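Local coordinates for protein putative alpha-galactosidase (Bacteroides fragilis, PDB 4NZJ) that probably hydrolyses terminal, non-reducing alpha-D-galactose residues from alpha-D-galactosides, as a member of glycosyl hydrolase family 27, at residues A[294-299]-A[349-354]. Sequence-based numbering, arbitrary orientation.
Sequences HGILNI and SLWCMM
Trp351 reaches from one helix to the start of another and meets two isoleucines there. Its six-membered ring does the touching. CH2 lies 4.1 Å from CG2 of Ile299, and CZ3 lies 4.2 Å from CG2 of Ile296. Both methyls approach the indole obliquely. Ile299 runs at about a right angle to the Trp351 side chain. In each isoleucine CG2 stands anti to the backbone N, and this brings the short branch, not the CG1 arm, to the indole. The contact is apolar and small, burying 144 Å² in all, and the three side chains that make it are buried.

The backbones stay well apart. The closest CA atoms, those of Ile296 and Leu350, are 9.9 Å from each other, and the long indole spans the gap. Neighbours pack round the ring, and one bond holds it. CE of selenomethionine Met354 lies over one face of the Trp351 ring, 3.4 Å above its plane and off centre. His347 meets the ring edge-to-face. The indole NE1 gives its hydrogen to the carbonyl oxygen of Asp319. The one polar atom of the indole is thus satisfied inside the protein.

Gly295 is the N-cap of helix 296-303, and its carbonyl oxygen accepts a bond from Ile299 N (3.1 Å). The two isoleucines lie on the first turn of that helix, while Trp351 is on the last turn of helix 341-353. Further along helix 296-303, Leu300 touches Leu350, Trp351 and Met354 and continues the same apolar seam. Both helices belong to the catalytic TIM-barrel domain. Helix 341-353 also packs on helix 378-384, and Leu297 and Leu350 both touch Phe418 on strand 413-419 of the C-terminal beta domain.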
loop_
_atom_site.group_PDB
_atom_site.type_symbol
_atom_site.label_atom_id
_atom_site.label_comp_id
_atom_site.label_asym_id
_atom_site.label_seq_id
_atom_site.Cartn_x
_atom_site.Cartn_y
_atom_site.Cartn_z
ATOM N N HIS A 294 5.846 -3.214 18.225
ATOM C CA HIS A 294 5.702 -4.628 17.908
ATOM C C HIS A 294 6.684 -5.017 16.812
ATOM O O HIS A 294 6.884 -4.252 15.857
ATOM C CB HIS A 294 4.294 -4.918 17.390
ATOM C CG HIS A 294 3.209 -4.621 18.373
ATOM N ND1 HIS A 294 2.571 -5.606 19.094
ATOM C CD2 HIS A 294 2.656 -3.448 18.763
ATOM C CE1 HIS A 294 1.663 -5.054 19.878
ATOM N NE2 HIS A 294 1.699 -3.746 19.703
ATOM N N GLY A 295 7.245 -6.213 16.925
ATOM C CA GLY A 295 8.091 -6.770 15.878
ATOM C C GLY A 295 7.293 -7.277 14.695
ATOM O O GLY A 295 6.078 -7.467 14.769
ATOM N N ILE A 296 7.999 -7.500 13.591
ATOM C CA ILE A 296 7.401 -8.000 12.360
ATOM C C ILE A 296 6.669 -9.315 12.629
ATOM O O ILE A 296 5.526 -9.483 12.201
ATOM C CB ILE A 296 8.494 -8.211 11.282
ATOM C CG1 ILE A 296 9.034 -6.852 10.810
ATOM C CG2 ILE A 296 7.957 -9.022 10.105
ATOM C CD1 ILE A 296 10.415 -6.915 10.194
ATOM N N LEU A 297 7.324 -10.240 13.322
ATOM C CA LEU A 297 6.720 -11.550 13.609
ATOM C C LEU A 297 5.435 -11.402 14.405
ATOM O O LEU A 297 4.474 -12.142 14.201
ATOM C CB LEU A 297 7.683 -12.454 14.373
ATOM C CG LEU A 297 8.911 -12.943 13.608
ATOM C CD1 LEU A 297 9.650 -13.983 14.427
ATOM C CD2 LEU A 297 8.518 -13.501 12.247
ATOM N N ASN A 298 5.423 -10.439 15.314
ATOM C CA ASN A 298 4.285 -10.254 16.210
ATOM C C ASN A 298 3.066 -9.739 15.475
ATOM O O ASN A 298 1.936 -10.144 15.755
ATOM C CB ASN A 298 4.688 -9.322 17.342
ATOM C CG ASN A 298 5.968 -9.776 18.000
ATOM O OD1 ASN A 298 7.063 -9.495 17.509
ATOM N ND2 ASN A 298 5.842 -10.525 19.076
ATOM N N ILE A 299 3.295 -8.871 14.499
ATOM C CA ILE A 299 2.207 -8.348 13.700
ATOM C C ILE A 299 1.660 -9.436 12.758
ATOM O O ILE A 299 0.463 -9.484 12.513
ATOM C CB ILE A 299 2.611 -7.044 12.975
ATOM C CG1 ILE A 299 2.700 -5.922 14.022
ATOM C CG2 ILE A 299 1.602 -6.691 11.892
ATOM C CD1 ILE A 299 3.174 -4.585 13.508
ATOM N N SER A 349 7.644 -9.620 1.447
ATOM C CA SER A 349 6.952 -10.750 0.814
ATOM C C SER A 349 5.619 -11.055 1.474
ATOM O O SER A 349 4.625 -11.294 0.795
ATOM C CB SER A 349 7.827 -12.001 0.848
ATOM O OG SER A 349 9.049 -11.767 0.179
ATOM N N LEU A 350 5.599 -11.050 2.803
ATOM C CA LEU A 350 4.386 -11.402 3.530
ATOM C C LEU A 350 3.364 -10.266 3.507
ATOM O O LEU A 350 2.173 -10.518 3.402
ATOM C CB LEU A 350 4.732 -11.848 4.954
ATOM C CG LEU A 350 5.448 -13.216 4.972
ATOM C CD1 LEU A 350 6.053 -13.507 6.336
ATOM C CD2 LEU A 350 4.510 -14.342 4.535
ATOM N N TRP A 351 3.824 -9.020 3.582
ATOM C CA TRP A 351 2.927 -7.874 3.364
ATOM C C TRP A 351 2.281 -7.985 1.967
ATOM O O TRP A 351 1.096 -7.691 1.789
ATOM C CB TRP A 351 3.689 -6.553 3.507
ATOM C CG TRP A 351 3.634 -5.888 4.877
ATOM C CD1 TRP A 351 3.289 -4.594 5.124
ATOM C CD2 TRP A 351 3.938 -6.470 6.160
ATOM N NE1 TRP A 351 3.374 -4.321 6.463
ATOM C CE2 TRP A 351 3.756 -5.455 7.129
ATOM C CE3 TRP A 351 4.347 -7.743 6.588
ATOM C CZ2 TRP A 351 3.956 -5.674 8.501
ATOM C CZ3 TRP A 351 4.556 -7.956 7.955
ATOM C CH2 TRP A 351 4.355 -6.925 8.892
ATOM N N CYS A 352 3.042 -8.444 0.976
ATOM C CA CYS A 352 2.467 -8.653 -0.347
ATOM C C CYS A 352 1.407 -9.754 -0.324
ATOM O O CYS A 352 0.287 -9.561 -0.804
ATOM C CB CYS A 352 3.553 -8.953 -1.389
ATOM S SG CYS A 352 4.504 -7.487 -1.854
HETATM N N MSE A 353 1.754 -10.901 0.257
HETATM C CA MSE A 353 0.823 -12.037 0.357
HETATM C C MSE A 353 -0.437 -11.713 1.117
HETATM O O MSE A 353 -1.501 -12.225 0.786
HETATM C CB MSE A 353 1.483 -13.218 1.071
HETATM C CG MSE A 353 2.608 -13.860 0.262
HETATM SE SE MSE A 353 1.939 -14.893 -1.259
HETATM C CE MSE A 353 1.111 -16.368 -0.255
HETATM N N MSE A 354 -0.328 -10.872 2.144
HETATM C CA MSE A 354 -1.480 -10.522 3.000
HETATM C C MSE A 354 -2.335 -9.408 2.428
HETATM O O MSE A 354 -3.258 -8.936 3.091
HETATM C CB MSE A 354 -0.974 -10.131 4.389
HETATM C CG MSE A 354 -0.355 -11.324 5.120
HETATM SE SE MSE A 354 0.155 -10.871 6.974
HETATM C CE MSE A 354 1.206 -9.249 6.639
#